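Local structure of PPC domain-containing protein (Pyrococcus horikoshii, 2DT4) at residues I76-L81 against A136-L141; T24-F29 against P86-H91. The protein is of unknown function but belongs to the plant- and prokaryote-conserved (PPC) family, whose plant members carry the domain beside AT-hook DNA-binding motifs. All blocks are in the same frame, centred on the assembly; numbering follows the deposited sequence.

Interaction 1 (I76-L81 against A136-L141); sequences IGNVSL and ALWEEL
W138 reaches from the C-terminal tail to the strand 76-81 and gives its indole N-H to the hydroxyl of S80, an example of how one large side chain can fasten an irregular segment to a sheet. The bond from W138 NE1 to S80 OG spans 2.9 Å and is nearly straight, 166° at the hydrogen, with the oxygen close to the indole plane. S80 meets this edge because its OG sits between the backbone N and the carbonyl carbon (chi1 61°).

The tight part of the contact runs along the indole from the S80 hydroxyl to the N78 amide, which approaches the six-membered ring from the strand. N78 OD1 lies 3.6 Å from W138 CZ2, and N78 ND2 lies 3.6 Å from W138 CH2. Amide and ring planes stand 53° apart, so the two groups do not stack. The amide is gripped elsewhere: R128 bonds its OD1, and E115 of the second subunit takes its ND2. The looser part is the tail backbone, where even the closest pair of CA atoms, W138 CA and S80 CA, is 8.8 Å apart, and E139 turns to solvent farther along.

With an alanine in place of W138, S80 would probably lose its N-H partner and a gap would be likely to open beside the N78 amide.

R15 of the second subunit bonds the carbonyl oxygen of W138, placing the contact at a subunit interface of the trimer. The chemistry implies a directional anchor: the polar edge of a buried indole is satisfied by a strand hydroxyl, while its six-membered ring packs obliquely against an amide held by other partners.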
ATOM      1  N   ILE A  76       3.921   4.374   0.089  1.00  8.70           N
ATOM      2  CA  ILE A  76       2.558   4.811  -0.162  1.00  8.54           C
ATOM      3  C   ILE A  76       2.647   6.290  -0.019  1.00  8.14           C
ATOM      4  O   ILE A  76       3.255   6.778   0.920  1.00  8.21           O
ATOM      5  CB  ILE A  76       1.475   4.257   0.785  1.00  8.96           C
ATOM      6  CG1 ILE A  76       1.390   2.726   0.653  1.00 10.32           C
ATOM      7  CG2 ILE A  76       0.147   4.884   0.474  1.00  9.27           C
ATOM      8  CD1 ILE A  76       0.466   2.110   1.629  1.00 13.95           C
ATOM      9  N   GLY A  77       2.049   7.025  -0.931  1.00  7.99           N
ATOM     10  CA  GLY A  77       2.061   8.457  -0.780  1.00  9.37           C
ATOM     11  C   GLY A  77       1.316   9.185  -1.863  1.00  9.06           C
ATOM     12  O   GLY A  77       0.484   8.617  -2.551  1.00  8.57           O
ATOM     13  N   ASN A  78       1.637  10.463  -2.005  1.00  9.40           N
ATOM     14  CA  ASN A  78       0.906  11.284  -2.949  1.00  8.26           C
ATOM     15  C   ASN A  78       1.776  12.419  -3.469  1.00  8.43           C
ATOM     16  O   ASN A  78       2.826  12.735  -2.907  1.00  8.85           O
ATOM     17  CB  ASN A  78      -0.389  11.806  -2.284  1.00  8.39           C
ATOM     18  CG  ASN A  78      -0.130  12.529  -0.993  1.00  7.74           C
ATOM     19  OD1 ASN A  78       0.566  13.553  -0.996  1.00  9.70           O
ATOM     20  ND2 ASN A  78      -0.632  11.980   0.133  1.00  8.50           N
ATOM     21  N   VAL A  79       1.321  13.002  -4.574  1.00  8.41           N
ATOM     22  CA  VAL A  79       1.903  14.193  -5.193  1.00  8.62           C
ATOM     23  C   VAL A  79       0.812  15.263  -5.188  1.00  8.71           C
ATOM     24  O   VAL A  79      -0.355  14.983  -5.498  1.00  9.27           O
ATOM     25  CB  VAL A  79       2.400  13.934  -6.640  1.00  9.22           C
ATOM     26  CG1 VAL A  79       3.084  15.188  -7.182  1.00  9.31           C
ATOM     27  CG2 VAL A  79       3.364  12.752  -6.716  1.00 10.38           C
ATOM     28  N   SER A  80       1.182  16.475  -4.793  1.00  8.27           N
ATOM     29  CA  SER A  80       0.242  17.593  -4.792  1.00  8.59           C
ATOM     30  C   SER A  80       1.007  18.886  -4.864  1.00  8.38           C
ATOM     31  O   SER A  80       2.173  18.934  -4.568  1.00  9.70           O
ATOM     32  CB  SER A  80      -0.712  17.542  -3.590  1.00  7.79           C
ATOM     33  OG  SER A  80      -0.039  17.606  -2.360  1.00  9.37           O
ATOM     34  N   LEU A  81       0.340  19.925  -5.310  1.00  9.51           N
ATOM     35  CA  LEU A  81       0.962  21.238  -5.409  1.00 10.89           C
ATOM     36  C   LEU A  81       1.385  21.786  -4.050  1.00 10.28           C
ATOM     37  O   LEU A  81       0.624  21.746  -3.098  1.00 10.31           O
ATOM     38  CB  LEU A  81      -0.037  22.198  -6.054  1.00 11.56           C
ATOM     39  CG  LEU A  81       0.276  23.660  -6.274  1.00 16.92           C
ATOM     40  CD1 LEU A  81       1.347  23.847  -7.318  1.00 18.49           C
ATOM     41  CD2 LEU A  81      -1.004  24.384  -6.710  1.00 20.43           C
ATOM     42  N   ALA A 136       2.720  21.108   6.115  1.00 12.72           N
ATOM     43  CA  ALA A 136       2.037  21.683   4.946  1.00 11.30           C
ATOM     44  C   ALA A 136       0.962  20.687   4.549  1.00 12.17           C
ATOM     45  O   ALA A 136       1.283  19.560   4.161  1.00 11.71           O
ATOM     46  CB  ALA A 136       2.990  21.913   3.817  1.00 12.39           C
ATOM     47  N   LEU A 137      -0.288  21.097   4.717  1.00 11.11           N
ATOM     48  CA  LEU A 137      -1.424  20.182   4.471  1.00 11.17           C
ATOM     49  C   LEU A 137      -2.475  20.748   3.551  1.00 10.94           C
ATOM     50  O   LEU A 137      -2.589  21.957   3.373  1.00 11.45           O
ATOM     51  CB  LEU A 137      -2.114  19.924   5.821  1.00 10.80           C
ATOM     52  CG  LEU A 137      -1.239  19.342   6.948  1.00 11.43           C
ATOM     53  CD1 LEU A 137      -1.939  19.272   8.258  1.00 11.79           C
ATOM     54  CD2 LEU A 137      -0.679  17.983   6.552  1.00 12.64           C
ATOM     55  N   TRP A 138      -3.274  19.860   2.964  1.00 10.54           N
ATOM     56  CA  TRP A 138      -4.436  20.230   2.173  1.00  9.26           C
ATOM     57  C   TRP A 138      -5.555  20.737   3.086  1.00  9.59           C
ATOM     58  O   TRP A 138      -5.590  20.402   4.268  1.00  9.97           O
ATOM     59  CB  TRP A 138      -5.010  18.992   1.464  1.00  9.78           C
ATOM     60  CG  TRP A 138      -4.001  18.179   0.699  1.00  8.02           C
ATOM     61  CD1 TRP A 138      -2.902  18.613   0.058  1.00  9.41           C
ATOM     62  CD2 TRP A 138      -4.023  16.762   0.557  1.00  7.98           C
ATOM     63  NE1 TRP A 138      -2.225  17.553  -0.494  1.00  8.54           N
ATOM     64  CE2 TRP A 138      -2.906  16.401  -0.203  1.00  7.07           C
ATOM     65  CE3 TRP A 138      -4.898  15.761   0.977  1.00  9.61           C
ATOM     66  CZ2 TRP A 138      -2.628  15.073  -0.542  1.00  9.08           C
ATOM     67  CZ3 TRP A 138      -4.604  14.445   0.680  1.00 10.72           C
ATOM     68  CH2 TRP A 138      -3.490  14.115  -0.101  1.00  9.19           C
ATOM     69  N   GLU A 139      -6.531  21.393   2.473  1.00 10.39           N
ATOM     70  CA  GLU A 139      -7.735  21.792   3.227  1.00 11.38           C
ATOM     71  C   GLU A 139      -8.464  20.483   3.474  1.00 11.64           C
ATOM     72  O   GLU A 139      -8.583  19.649   2.569  1.00 11.72           O
ATOM     73  CB  GLU A 139      -8.588  22.768   2.405  1.00 12.11           C
ATOM     74  CG  GLU A 139      -9.771  23.289   3.191  1.00 15.19           C
ATOM     75  CD  GLU A 139     -10.672  24.203   2.380  1.00 20.47           C
ATOM     76  OE1 GLU A 139     -11.822  24.422   2.833  1.00 23.23           O
ATOM     77  OE2 GLU A 139     -10.253  24.645   1.286  1.00 22.35           O
ATOM     78  N   GLU A 140      -8.883  20.266   4.711  1.00 11.37           N
ATOM     79  CA  GLU A 140      -9.543  19.027   5.088  1.00 11.16           C
ATOM     80  C   GLU A 140     -10.909  18.883   4.452  1.00 11.57           C
ATOM     81  O   GLU A 140     -11.561  19.881   4.060  1.00 12.79           O
ATOM     82  CB  GLU A 140      -9.681  18.968   6.598  1.00 11.25           C
ATOM     83  CG  GLU A 140     -10.734  19.918   7.172  1.00 12.38           C
ATOM     84  CD  GLU A 140     -10.645  20.035   8.684  1.00 17.81           C
ATOM     85  OE1 GLU A 140     -11.625  20.493   9.296  1.00 20.57           O
ATOM     86  OE2 GLU A 140      -9.607  19.671   9.258  1.00 23.65           O
ATOM     87  N   LEU A 141     -11.362  17.624   4.419  1.00 11.04           N
ATOM     88  CA  LEU A 141     -12.695  17.297   3.917  1.00 11.76           C
ATOM     89  C   LEU A 141     -13.568  17.081   5.158  1.00 12.16           C
ATOM     90  O   LEU A 141     -13.498  16.058   5.830  1.00 11.25           O
ATOM     91  CB  LEU A 141     -12.704  16.085   2.986  1.00 11.99           C
ATOM     92  CG  LEU A 141     -14.075  15.617   2.487  1.00 15.27           C
ATOM     93  CD1 LEU A 141     -14.736  16.715   1.675  1.00 17.76           C
ATOM     94  CD2 LEU A 141     -13.961  14.380   1.650  1.00 16.76           C
TER

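Interaction 2 (T24-F29 against P86-H91); sequences TYIKNF and PFVHAH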
ATOM      1  N   THR A  24      13.164  12.790  -5.214  1.00  9.98           N
ATOM      2  CA  THR A  24      13.626  13.694  -6.252  1.00 10.08           C
ATOM      3  C   THR A  24      13.188  13.214  -7.606  1.00 10.00           C
ATOM      4  O   THR A  24      12.646  13.985  -8.387  1.00 10.10           O
ATOM      5  CB  THR A  24      15.144  13.841  -6.155  1.00  9.89           C
ATOM      6  OG1 THR A  24      15.470  14.425  -4.887  1.00 11.90           O
ATOM      7  CG2 THR A  24      15.664  14.835  -7.199  1.00 11.62           C
ATOM      8  N   TYR A  25      13.368  11.929  -7.894  1.00  9.64           N
ATOM      9  CA  TYR A  25      12.994  11.401  -9.197  1.00  9.21           C
ATOM     10  C   TYR A  25      11.491  11.541  -9.421  1.00  8.85           C
ATOM     11  O   TYR A  25      11.055  11.956 -10.471  1.00  9.48           O
ATOM     12  CB  TYR A  25      13.405   9.926  -9.328  1.00  8.72           C
ATOM     13  CG  TYR A  25      12.954   9.260 -10.601  1.00 10.16           C
ATOM     14  CD1 TYR A  25      13.810   9.112 -11.688  1.00 11.34           C
ATOM     15  CD2 TYR A  25      11.659   8.791 -10.735  1.00 10.49           C
ATOM     16  CE1 TYR A  25      13.387   8.497 -12.847  1.00 10.28           C
ATOM     17  CE2 TYR A  25      11.230   8.181 -11.888  1.00 11.98           C
ATOM     18  CZ  TYR A  25      12.096   8.039 -12.932  1.00 12.56           C
ATOM     19  OH  TYR A  25      11.673   7.405 -14.061  1.00 13.78           O
ATOM     20  N   ILE A  26      10.690  11.217  -8.412  1.00  8.36           N
ATOM     21  CA  ILE A  26       9.252  11.235  -8.609  1.00  8.86           C
ATOM     22  C   ILE A  26       8.836  12.689  -8.876  1.00  9.16           C
ATOM     23  O   ILE A  26       8.029  12.924  -9.761  1.00  8.88           O
ATOM     24  CB  ILE A  26       8.464  10.589  -7.421  1.00  9.03           C
ATOM     25  CG1 ILE A  26       8.750   9.086  -7.349  1.00  8.72           C
ATOM     26  CG2 ILE A  26       6.956  10.838  -7.598  1.00 11.26           C
ATOM     27  CD1 ILE A  26       8.353   8.478  -6.070  1.00 10.20           C
ATOM     28  N   LYS A  27       9.408  13.650  -8.144  1.00  9.60           N
ATOM     29  CA  LYS A  27       9.149  15.075  -8.381  1.00  9.20           C
ATOM     30  C   LYS A  27       9.508  15.489  -9.810  1.00  8.66           C
ATOM     31  O   LYS A  27       8.699  16.118 -10.518  1.00  9.27           O
ATOM     32  CB  LYS A  27       9.904  15.939  -7.379  1.00 10.16           C
ATOM     33  CG  LYS A  27       9.761  17.435  -7.666  1.00 11.16           C
ATOM     34  CD  LYS A  27      10.395  18.317  -6.578  1.00 17.68           C
ATOM     35  CE  LYS A  27      10.254  19.768  -6.952  1.00 22.16           C
ATOM     36  NZ  LYS A  27      10.392  20.800  -5.858  1.00 27.36           N
ATOM     37  N   ASN A  28      10.710  15.110 -10.250  1.00  8.98           N
ATOM     38  CA  ASN A  28      11.171  15.469 -11.585  1.00  9.18           C
ATOM     39  C   ASN A  28      10.332  14.811 -12.693  1.00  9.18           C
ATOM     40  O   ASN A  28      10.086  15.403 -13.763  1.00  9.81           O
ATOM     41  CB  ASN A  28      12.659  15.099 -11.716  1.00  9.77           C
ATOM     42  CG  ASN A  28      13.565  16.097 -10.968  1.00 10.20           C
ATOM     43  OD1 ASN A  28      13.157  17.252 -10.730  1.00 13.49           O
ATOM     44  ND2 ASN A  28      14.774  15.669 -10.601  1.00 11.05           N
ATOM     45  N   PHE A  29       9.941  13.565 -12.452  1.00  9.02           N
ATOM     46  CA  PHE A  29       9.014  12.860 -13.337  1.00  9.32           C
ATOM     47  C   PHE A  29       7.709  13.706 -13.486  1.00  8.80           C
ATOM     48  O   PHE A  29       7.243  13.954 -14.611  1.00  8.73           O
ATOM     49  CB  PHE A  29       8.751  11.445 -12.829  1.00  9.23           C
ATOM     50  CG  PHE A  29       7.631  10.747 -13.524  1.00 12.36           C
ATOM     51  CD1 PHE A  29       6.348  10.865 -13.018  1.00 14.16           C
ATOM     52  CD2 PHE A  29       7.834   9.962 -14.644  1.00 17.92           C
ATOM     53  CE1 PHE A  29       5.303  10.216 -13.613  1.00 15.75           C
ATOM     54  CE2 PHE A  29       6.749   9.334 -15.245  1.00 17.19           C
ATOM     55  CZ  PHE A  29       5.491   9.516 -14.719  1.00 13.04           C
ATOM     56  N   PRO A  86       4.958  20.546  -8.069  1.00 12.50           N
ATOM     57  CA  PRO A  86       4.558  19.242  -7.535  1.00 11.13           C
ATOM     58  C   PRO A  86       5.469  18.859  -6.388  1.00 10.53           C
ATOM     59  O   PRO A  86       6.702  19.027  -6.471  1.00 11.10           O
ATOM     60  CB  PRO A  86       4.722  18.285  -8.731  1.00 11.67           C
ATOM     61  CG  PRO A  86       5.627  18.949  -9.640  1.00 12.16           C
ATOM     62  CD  PRO A  86       5.385  20.441  -9.465  1.00 12.19           C
ATOM     63  N   PHE A  87       4.870  18.318  -5.330  1.00  8.73           N
ATOM     64  CA  PHE A  87       5.536  17.989  -4.086  1.00  8.83           C
ATOM     65  C   PHE A  87       5.145  16.554  -3.669  1.00  9.46           C
ATOM     66  O   PHE A  87       3.966  16.185  -3.657  1.00 10.01           O
ATOM     67  CB  PHE A  87       5.142  18.973  -2.984  1.00  9.58           C
ATOM     68  CG  PHE A  87       5.788  18.705  -1.679  1.00 10.50           C
ATOM     69  CD1 PHE A  87       7.016  19.238  -1.406  1.00 14.15           C
ATOM     70  CD2 PHE A  87       5.171  17.921  -0.710  1.00 10.17           C
ATOM     71  CE1 PHE A  87       7.637  19.008  -0.179  1.00 14.40           C
ATOM     72  CE2 PHE A  87       5.795  17.666   0.497  1.00 13.74           C
ATOM     73  CZ  PHE A  87       7.035  18.244   0.754  1.00 13.64           C
ATOM     74  N   VAL A  88       6.159  15.757  -3.359  1.00  9.79           N
ATOM     75  CA  VAL A  88       5.997  14.332  -3.084  1.00 10.27           C
ATOM     76  C   VAL A  88       6.034  14.087  -1.576  1.00 11.07           C
ATOM     77  O   VAL A  88       6.969  14.502  -0.886  1.00 13.30           O
ATOM     78  CB  VAL A  88       7.075  13.503  -3.793  1.00 10.48           C
ATOM     79  CG1 VAL A  88       6.709  12.013  -3.726  1.00 12.24           C
ATOM     80  CG2 VAL A  88       7.235  13.957  -5.238  1.00 11.58           C
ATOM     81  N   HIS A  89       4.990  13.435  -1.061  1.00 10.46           N
ATOM     82  CA  HIS A  89       4.908  13.077   0.355  1.00 10.27           C
ATOM     83  C   HIS A  89       4.659  11.596   0.419  1.00 10.35           C
ATOM     84  O   HIS A  89       3.659  11.117  -0.103  1.00 11.11           O
ATOM     85  CB  HIS A  89       3.815  13.847   1.073  1.00 11.08           C
ATOM     86  CG  HIS A  89       3.800  13.637   2.550  1.00 15.29           C
ATOM     87  ND1 HIS A  89       4.962  13.543   3.292  1.00 20.25           N
ATOM     88  CD2 HIS A  89       2.776  13.462   3.424  1.00 17.05           C
ATOM     89  CE1 HIS A  89       4.649  13.348   4.565  1.00 20.15           C
ATOM     90  NE2 HIS A  89       3.334  13.308   4.670  1.00 19.15           N
ATOM     91  N   ALA A  90       5.575  10.863   1.037  1.00  9.66           N
ATOM     92  CA  ALA A  90       5.417   9.417   1.159  1.00  8.74           C
ATOM     93  C   ALA A  90       5.934   8.860   2.466  1.00  8.47           C
ATOM     94  O   ALA A  90       6.809   9.431   3.097  1.00  9.67           O
ATOM     95  CB  ALA A  90       6.103   8.710   0.016  1.00  9.48           C
ATOM     96  N   HIS A  91       5.401   7.711   2.853  1.00  7.53           N
ATOM     97  CA  HIS A  91       5.853   6.958   4.030  1.00  7.43           C
ATOM     98  C   HIS A  91       6.329   5.609   3.546  1.00  7.26           C
ATOM     99  O   HIS A  91       5.854   5.099   2.536  1.00  7.78           O
ATOM    100  CB  HIS A  91       4.735   6.742   5.056  1.00  7.71           C
ATOM    101  CG  HIS A  91       4.400   7.971   5.843  1.00 10.29           C
ATOM    102  ND1 HIS A  91       4.322   7.968   7.217  1.00 18.72           N
ATOM    103  CD2 HIS A  91       4.187   9.251   5.460  1.00 13.27           C
ATOM    104  CE1 HIS A  91       4.000   9.177   7.642  1.00 14.71           C
ATOM    105  NE2 HIS A  91       3.910   9.976   6.598  1.00 14.24           N
TER
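Helix 24-29 lies over strand 86-91 with the axes 7.9 Å apart at closest approach and their directions 145° from parallel, bringing the CA atoms of K27 and V88 within 6.2 Å. V88 illustrates how a branched strand residue can pack against the underside of a helix. Its CB points toward the helix, and the two methyls divide the work. V88 CG2 comes up against the helix backbone, 3.6 Å from K27 N, and also lies 3.9 Å from I26 CG2. V88 CG1 meets the same isoleucine methyl at 4.1 Å, the two side chains crossing at about a right angle.

K27 follows a different course. Its CG stands anti to the backbone N (chi1 175°) and the chain beyond is extended, which carries the methylenes along past the carbonyl of P86. K27 CG is 3.6 Å from P86 O and K27 CE 3.7 Å from it, so the aliphatic stem brushes the oxygen along its length. The proline ring also faces the helix, packing against C30 and K31 one turn on, while L23 adds to the cover over V88.

No hydrogen bond joins helix and strand here. The chemistry implies a helix seated on the sheet by methyl contacts and a lysine stem, a contact that, between these two segments, rests on van der Waals packing and not on directional bonds.

After strand 5-16 the chain enters helix 22-33, then reaches strands 69-82 and 85-95, and last the tail beyond strand 127-128. Interaction 2 closes the loop from the helix to strand 85-95, and interaction 1 the one from strand 69-82 to the tail. Since 76-81 falls inside the first loop and 136-141 beyond it, the two cross rather than nest. They meet in the antiparallel hairpin of strands 69-82 and 85-95, where N78 N and H89 O, and F87 N and S80 O, probably hydrogen-bond. Helix and tail are thus tied to adjacent strands of one mixed sheet, and both contacts also touch the second subunit.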